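Local coordinates for protein 3-ketosteroid-delta4-5alpha-dehydrogenase (Rhodococcus jostii, PDB 4AT2) that probably catalyses the FAD-dependent introduction of the delta4 double bond into 5alpha-reduced 3-ketosteroids during steroid breakdown, at residues T227-I239 against V248-T260. Residues are numbered along the deposited sequence; the frame is centred on the assembly and turned at random. Where two conformers were deposited one is given.
Sequences TLVTDDTGRVVGI and VAVRARRGVVLAT. With FAD (flavin-adenine dinucleotide), chain D.
Val256 is the bump that fills the hollow between Val236 and Ile239. Its CG2 presses on Val236 CG1 at 3.6 Å, and the two valines cross at about a right angle. Its CG1 meets Ile239 CG2 at 3.9 Å. Leu228 closes another side of the pocket, with CD2 resting on both Val256 CG1 and Leu258 CD2. Leu471 and Met295 extend this apolar layer.

Ile239 works in two directions. With CG1 between the backbone N and the carbonyl carbon (chi1 66°), that branch runs toward Val250. The turn at chi2 brings CD1 beside Val250 CG2, 3.9 Å away, with the two side chains pointing the same way, while CG2 remains against Val256. With only an alanine at this position, Val250 and Val256 would probably lose the filling between them and pack less firmly.

The backbones of Ile239 and Val250 form an antiparallel hydrogen-bonded pair. Val250 N reaches Ile239 O at 2.9 Å in a nearly straight bond (174°). Ile239 N returns a bond to Val250 O. Next along, Gly238 faces Arg251 with CA atoms 4.2 Å apart; a side chain at Gly238 would clash with Val250 O. Ala252 N then donates to Val237 O. Opposite Val229 the neighbouring strand spends two residues, Val237 and Gly238, which makes a classic beta bulge.

At the outer end, Arg235 runs out extended and brings NH2 within 2.8 Å of Arg254 O, at too poor an angle for a hydrogen bond. Arg251 turns to a salt bridge with Glu41.

The chain turns a corner at Arg253 and Arg254, passing from the beta hairpin of strands 236-243 and 246-252 into strand 255-258 of the parallel sheet. That strand leads to Ala259 and Thr260 at the FAD, consistent with a Rossmann-type dinucleotide-binding fold.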
ATOM      1  N   THR A 227       5.262  26.038  -8.169  1.00 13.86           N
ATOM      2  CA  THR A 227       3.791  26.109  -8.108  0.50 13.79           C
ATOM      3  C   THR A 227       3.196  26.294  -9.505  1.00 13.45           C
ATOM      4  O   THR A 227       3.853  26.859 -10.381  1.00 13.46           O
ATOM      5  CB  THR A 227       3.294  27.295  -7.233  0.50 14.18           C
ATOM      6  OG1 THR A 227       3.174  28.477  -8.028  0.50 14.78           O
ATOM      7  CG2 THR A 227       4.231  27.600  -6.069  0.50 14.44           C
ATOM      8  N   LEU A 228       1.945  25.880  -9.687  1.00 12.70           N
ATOM      9  CA  LEU A 228       1.244  26.089 -10.944  1.00 12.54           C
ATOM     10  C   LEU A 228       0.519  27.424 -10.905  1.00 12.81           C
ATOM     11  O   LEU A 228       0.096  27.870  -9.838  1.00 13.06           O
ATOM     12  CB  LEU A 228       0.240  24.962 -11.176  1.00 12.08           C
ATOM     13  CG  LEU A 228       0.901  23.573 -11.285  1.00 11.79           C
ATOM     14  CD1 LEU A 228      -0.112  22.445 -11.158  1.00 11.68           C
ATOM     15  CD2 LEU A 228       1.669  23.429 -12.592  1.00 11.85           C
ATOM     16  N   VAL A 229       0.383  28.048 -12.072  1.00 12.88           N
ATOM     17  CA  VAL A 229      -0.402  29.261 -12.217  1.00 13.27           C
ATOM     18  C   VAL A 229      -1.711  28.890 -12.911  1.00 13.32           C
ATOM     19  O   VAL A 229      -1.699  28.195 -13.927  1.00 13.04           O
ATOM     20  CB  VAL A 229       0.329  30.316 -13.067  1.00 13.30           C
ATOM     21  CG1 VAL A 229      -0.514  31.582 -13.185  1.00 13.71           C
ATOM     22  CG2 VAL A 229       1.687  30.638 -12.462  1.00 13.20           C
ATOM     23  N   THR A 230      -2.834  29.339 -12.353  1.00 14.18           N
ATOM     24  CA  THR A 230      -4.141  29.046 -12.942  1.00 15.04           C
ATOM     25  C   THR A 230      -4.906  30.332 -13.263  1.00 16.16           C
ATOM     26  O   THR A 230      -4.730  31.333 -12.581  1.00 16.56           O
ATOM     27  CB  THR A 230      -5.015  28.154 -12.024  1.00 15.11           C
ATOM     28  OG1 THR A 230      -5.188  28.786 -10.750  1.00 15.62           O
ATOM     29  CG2 THR A 230      -4.378  26.787 -11.828  1.00 14.91           C
ATOM     30  N   ASP A 231      -5.742  30.308 -14.298  1.00 17.37           N
ATOM     31  CA  ASP A 231      -6.645  31.448 -14.530  1.00 19.21           C
ATOM     32  C   ASP A 231      -7.959  31.241 -13.766  1.00 20.49           C
ATOM     33  O   ASP A 231      -8.093  30.270 -13.016  1.00 20.53           O
ATOM     34  CB  ASP A 231      -6.859  31.730 -16.029  1.00 19.69           C
ATOM     35  CG  ASP A 231      -7.611  30.619 -16.751  1.00 19.58           C
ATOM     36  OD1 ASP A 231      -8.312  29.812 -16.113  1.00 20.63           O
ATOM     37  OD2 ASP A 231      -7.510  30.569 -17.988  1.00 20.20           O
ATOM     38  N   ASP A 232      -8.927  32.138 -13.951  1.00 22.94           N
ATOM     39  CA  ASP A 232     -10.157  32.081 -13.149  1.00 24.77           C
ATOM     40  C   ASP A 232     -11.103  30.928 -13.520  1.00 24.65           C
ATOM     41  O   ASP A 232     -12.095  30.692 -12.827  1.00 26.35           O
ATOM     42  CB  ASP A 232     -10.884  33.440 -13.103  1.00 27.67           C
ATOM     43  CG  ASP A 232     -11.291  33.959 -14.474  1.00 30.06           C
ATOM     44  OD1 ASP A 232     -11.310  33.193 -15.467  1.00 31.72           O
ATOM     45  OD2 ASP A 232     -11.618  35.169 -14.552  1.00 32.78           O
ATOM     46  N   THR A 233     -10.788  30.212 -14.596  1.00 23.72           N
ATOM     47  CA  THR A 233     -11.538  29.006 -14.967  1.00 23.51           C
ATOM     48  C   THR A 233     -10.907  27.756 -14.359  1.00 22.12           C
ATOM     49  O   THR A 233     -11.479  26.664 -14.433  1.00 22.32           O
ATOM     50  CB  THR A 233     -11.627  28.814 -16.499  1.00 24.57           C
ATOM     51  OG1 THR A 233     -10.369  28.330 -17.001  1.00 24.40           O
ATOM     52  CG2 THR A 233     -11.999  30.121 -17.201  1.00 25.37           C
ATOM     53  N   GLY A 234      -9.727  27.918 -13.759  1.00 20.05           N
ATOM     54  CA  GLY A 234      -8.999  26.786 -13.189  1.00 18.66           C
ATOM     55  C   GLY A 234      -8.019  26.144 -14.165  1.00 17.29           C
ATOM     56  O   GLY A 234      -7.360  25.162 -13.829  1.00 17.57           O
ATOM     57  N   ARG A 235      -7.923  26.688 -15.373  1.00 16.44           N
ATOM     58  CA  ARG A 235      -6.953  26.212 -16.361  1.00 15.80           C
ATOM     59  C   ARG A 235      -5.515  26.524 -15.915  1.00 14.92           C
ATOM     60  O   ARG A 235      -5.234  27.626 -15.438  1.00 15.08           O
ATOM     61  CB  ARG A 235      -7.212  26.866 -17.727  1.00 16.52           C
ATOM     62  CG  ARG A 235      -6.221  26.427 -18.793  1.00 16.63           C
ATOM     63  CD  ARG A 235      -6.348  27.132 -20.135  1.00 17.46           C
ATOM     64  NE  ARG A 235      -5.348  26.546 -21.030  1.00 17.89           N
ATOM     65  CZ  ARG A 235      -5.535  25.435 -21.744  1.00 18.40           C
ATOM     66  NH1 ARG A 235      -6.705  24.804 -21.735  1.00 18.71           N
ATOM     67  NH2 ARG A 235      -4.553  24.959 -22.487  1.00 19.53           N
ATOM     68  N   VAL A 236      -4.612  25.561 -16.088  1.00 13.96           N
ATOM     69  CA  VAL A 236      -3.197  25.787 -15.815  1.00 13.31           C
ATOM     70  C   VAL A 236      -2.623  26.551 -17.002  1.00 13.28           C
ATOM     71  O   VAL A 236      -2.682  26.075 -18.138  1.00 13.50           O
ATOM     72  CB  VAL A 236      -2.437  24.463 -15.594  1.00 12.85           C
ATOM     73  CG1 VAL A 236      -0.941  24.704 -15.483  1.00 12.81           C
ATOM     74  CG2 VAL A 236      -2.951  23.774 -14.337  1.00 12.77           C
ATOM     75  N   VAL A 237      -2.071  27.734 -16.730  1.00 13.14           N
ATOM     76  CA  VAL A 237      -1.619  28.645 -17.785  1.00 13.32           C
ATOM     77  C   VAL A 237      -0.138  28.999 -17.646  1.00 13.02           C
ATOM     78  O   VAL A 237       0.385  29.833 -18.384  1.00 13.07           O
ATOM     79  CB  VAL A 237      -2.462  29.943 -17.813  1.00 13.84           C
ATOM     80  CG1 VAL A 237      -3.913  29.624 -18.160  1.00 14.16           C
ATOM     81  CG2 VAL A 237      -2.333  30.693 -16.492  1.00 13.95           C
ATOM     82  N   GLY A 238       0.543  28.356 -16.701  1.00 12.67           N
ATOM     83  CA  GLY A 238       1.975  28.605 -16.507  1.00 12.41           C
ATOM     84  C   GLY A 238       2.464  28.039 -15.194  1.00 12.09           C
ATOM     85  O   GLY A 238       1.726  27.332 -14.510  1.00 12.02           O
ATOM     86  N   ILE A 239       3.712  28.345 -14.848  1.00 12.20           N
ATOM     87  CA  ILE A 239       4.306  27.891 -13.589  1.00 12.37           C
ATOM     88  C   ILE A 239       5.115  29.015 -12.948  1.00 12.74           C
ATOM     89  O   ILE A 239       5.503  29.967 -13.625  1.00 13.03           O
ATOM     90  CB  ILE A 239       5.215  26.640 -13.770  1.00 12.49           C
ATOM     91  CG1 ILE A 239       6.467  26.934 -14.619  1.00 12.82           C
ATOM     92  CG2 ILE A 239       4.441  25.481 -14.373  1.00 12.58           C
ATOM     93  CD1 ILE A 239       7.621  27.572 -13.858  1.00 13.26           C
ATOM     94  N   VAL A 248      10.809  33.414 -10.802  1.00 14.28           N
ATOM     95  CA  VAL A 248      10.455  33.673 -12.195  1.00 14.05           C
ATOM     96  C   VAL A 248       9.079  33.075 -12.503  1.00 13.78           C
ATOM     97  O   VAL A 248       8.655  32.110 -11.857  1.00 13.55           O
ATOM     98  CB  VAL A 248      11.525  33.144 -13.183  1.00 14.00           C
ATOM     99  CG1 VAL A 248      12.861  33.852 -12.972  1.00 14.16           C
ATOM    100  CG2 VAL A 248      11.699  31.630 -13.055  1.00 13.39           C
ATOM    101  N   ALA A 249       8.376  33.655 -13.474  1.00 13.81           N
ATOM    102  CA  ALA A 249       7.105  33.073 -13.943  1.00 13.76           C
ATOM    103  C   ALA A 249       7.237  32.688 -15.409  1.00 13.75           C
ATOM    104  O   ALA A 249       7.781  33.445 -16.211  1.00 13.83           O
ATOM    105  CB  ALA A 249       5.959  34.057 -13.741  1.00 14.07           C
ATOM    106  N   VAL A 250       6.739  31.505 -15.757  1.00 13.50           N
ATOM    107  CA  VAL A 250       6.863  30.989 -17.115  1.00 13.61           C
ATOM    108  C   VAL A 250       5.470  30.696 -17.654  1.00 13.81           C
ATOM    109  O   VAL A 250       4.737  29.903 -17.063  1.00 13.30           O
ATOM    110  CB  VAL A 250       7.712  29.694 -17.151  1.00 13.47           C
ATOM    111  CG1 VAL A 250       7.805  29.168 -18.572  1.00 13.28           C
ATOM    112  CG2 VAL A 250       9.110  29.934 -16.576  1.00 13.48           C
ATOM    113  N   ARG A 251       5.114  31.334 -18.767  1.00 14.41           N
ATOM    114  CA  ARG A 251       3.783  31.195 -19.348  1.00 15.09           C
ATOM    115  C   ARG A 251       3.711  29.995 -20.282  1.00 14.50           C
ATOM    116  O   ARG A 251       4.633  29.764 -21.061  1.00 14.37           O
ATOM    117  CB  ARG A 251       3.384  32.456 -20.113  1.00 17.04           C
ATOM    118  CG  ARG A 251       1.895  32.491 -20.404  1.00 19.32           C
ATOM    119  CD  ARG A 251       1.405  33.893 -20.682  1.00 22.56           C
ATOM    120  NE  ARG A 251       1.503  34.236 -22.095  1.00 25.70           N
ATOM    121  CZ  ARG A 251       0.597  33.900 -23.014  1.00 27.01           C
ATOM    122  NH1 ARG A 251      -0.468  33.176 -22.674  1.00 28.27           N
ATOM    123  NH2 ARG A 251       0.765  34.275 -24.277  1.00 27.79           N
ATOM    124  N   ALA A 252       2.621  29.230 -20.172  1.00 14.29           N
ATOM    125  CA  ALA A 252       2.370  28.070 -21.032  1.00 14.34           C
ATOM    126  C   ALA A 252       1.064  28.296 -21.779  1.00 14.77           C
ATOM    127  O   ALA A 252      -0.020  28.121 -21.203  1.00 15.03           O
ATOM    128  CB  ALA A 252       2.295  26.785 -20.195  1.00 13.87           C
ATOM    129  N   ARG A 253       1.151  28.690 -23.050  1.00 15.44           N
ATOM    130  CA  ARG A 253      -0.056  29.015 -23.820  1.00 16.28           C
ATOM    131  C   ARG A 253      -0.985  27.816 -24.034  1.00 16.01           C
ATOM    132  O   ARG A 253      -2.208  27.976 -24.040  1.00 16.53           O
ATOM    133  CB  ARG A 253       0.289  29.648 -25.175  1.00 17.78           C
ATOM    134  CG  ARG A 253       1.161  30.893 -25.102  1.00 19.47           C
ATOM    135  CD  ARG A 253       1.485  31.397 -26.502  1.00 21.44           C
ATOM    136  NE  ARG A 253       2.555  32.395 -26.495  1.00 23.80           N
ATOM    137  CZ  ARG A 253       3.828  32.151 -26.810  1.00 24.84           C
ATOM    138  NH1 ARG A 253       4.227  30.934 -27.181  1.00 24.63           N
ATOM    139  NH2 ARG A 253       4.708  33.138 -26.770  1.00 25.70           N
ATOM    140  N   ARG A 254      -0.409  26.628 -24.202  1.00 14.76           N
ATOM    141  CA  ARG A 254      -1.192  25.433 -24.538  1.00 14.49           C
ATOM    142  C   ARG A 254      -1.170  24.371 -23.445  1.00 13.70           C
ATOM    143  O   ARG A 254      -2.159  23.680 -23.230  1.00 14.17           O
ATOM    144  CB  ARG A 254      -0.706  24.820 -25.855  1.00 14.73           C
ATOM    145  CG  ARG A 254      -0.733  25.782 -27.037  1.00 15.46           C
ATOM    146  CD  ARG A 254      -0.399  25.061 -28.332  1.00 16.06           C
ATOM    147  NE  ARG A 254      -0.087  25.993 -29.421  1.00 16.94           N
ATOM    148  CZ  ARG A 254       0.388  25.624 -30.609  1.00 17.72           C
ATOM    149  NH1 ARG A 254       0.591  24.341 -30.886  1.00 18.06           N
ATOM    150  NH2 ARG A 254       0.651  26.544 -31.534  1.00 18.64           N
ATOM    151  N   GLY A 255      -0.051  24.231 -22.744  1.00 12.90           N
ATOM    152  CA  GLY A 255      -0.006  23.233 -21.677  1.00 11.80           C
ATOM    153  C   GLY A 255       1.295  23.156 -20.916  1.00 11.10           C
ATOM    154  O   GLY A 255       2.356  23.506 -21.433  1.00 11.16           O
ATOM    155  N   VAL A 256       1.180  22.699 -19.674  1.00 10.41           N
ATOM    156  CA  VAL A 256       2.305  22.392 -18.810  1.00 10.04           C
ATOM    157  C   VAL A 256       2.392  20.870 -18.728  1.00  9.66           C
ATOM    158  O   VAL A 256       1.383  20.196 -18.487  1.00  9.65           O
ATOM    159  CB  VAL A 256       2.098  22.955 -17.388  1.00  9.93           C
ATOM    160  CG1 VAL A 256       3.146  22.409 -16.418  1.00  9.63           C
ATOM    161  CG2 VAL A 256       2.124  24.480 -17.403  1.00 10.03           C
ATOM    162  N   VAL A 257       3.586  20.332 -18.964  1.00  9.65           N
ATOM    163  CA  VAL A 257       3.842  18.894 -18.775  1.00  9.37           C
ATOM    164  C   VAL A 257       4.714  18.695 -17.538  1.00  9.22           C
ATOM    165  O   VAL A 257       5.866  19.126 -17.509  1.00  9.45           O
ATOM    166  CB  VAL A 257       4.547  18.246 -19.992  1.00  9.44           C
ATOM    167  CG1 VAL A 257       4.802  16.755 -19.735  1.00  9.16           C
ATOM    168  CG2 VAL A 257       3.725  18.439 -21.266  1.00  9.64           C
ATOM    169  N   LEU A 258       4.163  18.028 -16.529  1.00  8.95           N
ATOM    170  CA  LEU A 258       4.935  17.680 -15.333  1.00  8.93           C
ATOM    171  C   LEU A 258       5.708  16.395 -15.583  1.00  8.90           C
ATOM    172  O   LEU A 258       5.124  15.352 -15.884  1.00  8.86           O
ATOM    173  CB  LEU A 258       4.021  17.525 -14.109  1.00  8.89           C
ATOM    174  CG  LEU A 258       3.161  18.752 -13.757  1.00  9.07           C
ATOM    175  CD1 LEU A 258       2.226  18.416 -12.601  1.00  9.16           C
ATOM    176  CD2 LEU A 258       4.027  19.947 -13.404  1.00  9.20           C
ATOM    177  N   ALA A 259       7.029  16.483 -15.464  1.00  9.09           N
ATOM    178  CA  ALA A 259       7.923  15.370 -15.803  1.00  9.31           C
ATOM    179  C   ALA A 259       9.149  15.408 -14.877  1.00  9.54           C
ATOM    180  O   ALA A 259      10.275  15.108 -15.277  1.00  9.78           O
ATOM    181  CB  ALA A 259       8.327  15.457 -17.268  1.00  9.48           C
ATOM    182  N   THR A 260       8.902  15.780 -13.627  1.00  9.78           N
ATOM    183  CA  THR A 260       9.977  16.034 -12.647  1.00 10.25           C
ATOM    184  C   THR A 260      10.342  14.835 -11.769  1.00 10.17           C
ATOM    185  O   THR A 260      11.151  14.966 -10.855  1.00 10.43           O
ATOM    186  CB  THR A 260       9.643  17.215 -11.715  1.00 10.60           C
ATOM    187  OG1 THR A 260       8.446  16.912 -10.985  1.00 11.09           O
ATOM    188  CG2 THR A 260       9.445  18.493 -12.506  1.00 10.62           C
TER
HETATM  189  PA  FAD D1492      14.070  11.736 -14.395  1.00 11.69           P
HETATM  190  O1A FAD D1492      14.686  11.009 -15.527  1.00 12.46           O
HETATM  191  O2A FAD D1492      14.748  11.723 -13.091  1.00 12.25           O
HETATM  192  O5B FAD D1492      13.853  13.256 -14.849  1.00 11.43           O
HETATM  193  C5B FAD D1492      13.220  14.200 -13.979  1.00 11.28           C
HETATM  194  C4B FAD D1492      13.923  15.559 -14.138  1.00 11.54           C
HETATM  195  O4B FAD D1492      13.131  16.487 -13.366  1.00 11.14           O
HETATM  196  C3B FAD D1492      15.314  15.513 -13.492  1.00 11.63           C
HETATM  197  O3B FAD D1492      16.296  15.999 -14.441  1.00 11.90           O
HETATM  198  C2B FAD D1492      15.182  16.429 -12.269  1.00 11.69           C
HETATM  199  O2B FAD D1492      16.430  17.126 -12.014  1.00 11.83           O
HETATM  200  C1B FAD D1492      14.079  17.389 -12.712  1.00 11.54           C
HETATM  201  N9A FAD D1492      13.356  18.033 -11.593  1.00 11.47           N
HETATM  202  C8A FAD D1492      13.069  17.541 -10.382  1.00 11.66           C
HETATM  203  N7A FAD D1492      12.394  18.468  -9.706  1.00 11.94           N
HETATM  204  C5A FAD D1492      12.243  19.546 -10.501  1.00 11.90           C
HETATM  205  C6A FAD D1492      11.656  20.758 -10.347  1.00 12.02           C
HETATM  206  N6A FAD D1492      11.055  21.044  -9.192  1.00 12.56           N
HETATM  207  N1A FAD D1492      11.659  21.677 -11.327  1.00 11.69           N
HETATM  208  C2A FAD D1492      12.264  21.396 -12.543  1.00 11.81           C
HETATM  209  N3A FAD D1492      12.869  20.151 -12.692  1.00 11.61           N
HETATM  210  C4A FAD D1492      12.843  19.262 -11.665  1.00 11.62           C
HETATM  211  N1  FAD D1492      14.026   2.143 -14.881  1.00 11.05           N
HETATM  212  C2  FAD D1492      13.859   1.463 -16.073  1.00 11.17           C
HETATM  213  O2  FAD D1492      12.755   1.445 -16.600  1.00 10.82           O
HETATM  214  N3  FAD D1492      14.945   0.806 -16.670  1.00 11.25           N
HETATM  215  C4  FAD D1492      16.193   0.800 -16.046  1.00 11.44           C
HETATM  216  O4  FAD D1492      17.122   0.198 -16.592  1.00 11.60           O
HETATM  217  C4X FAD D1492      16.360   1.483 -14.835  1.00 11.51           C
HETATM  218  N5  FAD D1492      17.552   1.479 -14.189  1.00 12.24           N
HETATM  219  C5X FAD D1492      17.622   1.940 -12.925  1.00 12.29           C
HETATM  220  C6  FAD D1492      18.768   1.714 -12.156  1.00 12.47           C
HETATM  221  C7  FAD D1492      18.860   2.202 -10.850  1.00 12.80           C
HETATM  222  C7M FAD D1492      20.039   1.944 -10.122  1.00 13.33           C
HETATM  223  C8  FAD D1492      17.781   2.921 -10.294  1.00 12.79           C
HETATM  224  C8M FAD D1492      17.809   3.448  -8.986  1.00 12.48           C
HETATM  225  C9  FAD D1492      16.643   3.156 -11.070  1.00 12.40           C
HETATM  226  C9A FAD D1492      16.549   2.648 -12.374  1.00 12.12           C
HETATM  227  N10 FAD D1492      15.434   2.842 -13.120  1.00 11.50           N
HETATM  228  C10 FAD D1492      15.279   2.152 -14.258  1.00 11.42           C
HETATM  229  C1' FAD D1492      14.400   3.851 -12.772  1.00 11.20           C
HETATM  230  C2' FAD D1492      14.495   5.046 -13.734  1.00 11.14           C
HETATM  231  O2' FAD D1492      15.857   5.478 -13.706  1.00 11.97           O
HETATM  232  C3' FAD D1492      13.576   6.193 -13.285  1.00 10.51           C
HETATM  233  O3' FAD D1492      12.358   5.709 -12.693  1.00 10.13           O
HETATM  234  C4' FAD D1492      13.248   7.091 -14.489  1.00 10.67           C
HETATM  235  O4' FAD D1492      14.484   7.554 -15.054  1.00 10.46           O
HETATM  236  C5' FAD D1492      12.406   8.293 -14.054  1.00 10.44           C
HETATM  237  O5' FAD D1492      12.058   9.053 -15.227  1.00 10.70           O
HETATM  238  P   FAD D1492      11.459  10.542 -15.075  1.00 10.90           P
HETATM  239  O1P FAD D1492      10.227  10.520 -14.279  1.00 10.00           O
HETATM  240  O2P FAD D1492      11.462  11.164 -16.441  1.00 10.09           O
HETATM  241  O3P FAD D1492      12.545  11.234 -14.076  1.00 11.06           O
HETATM  242  O   HOH W   1      -2.144  26.207 -20.874  1.00 19.31           O
HETATM  243  O   HOH W   2      -1.116  31.102 -20.758  1.00 19.03           O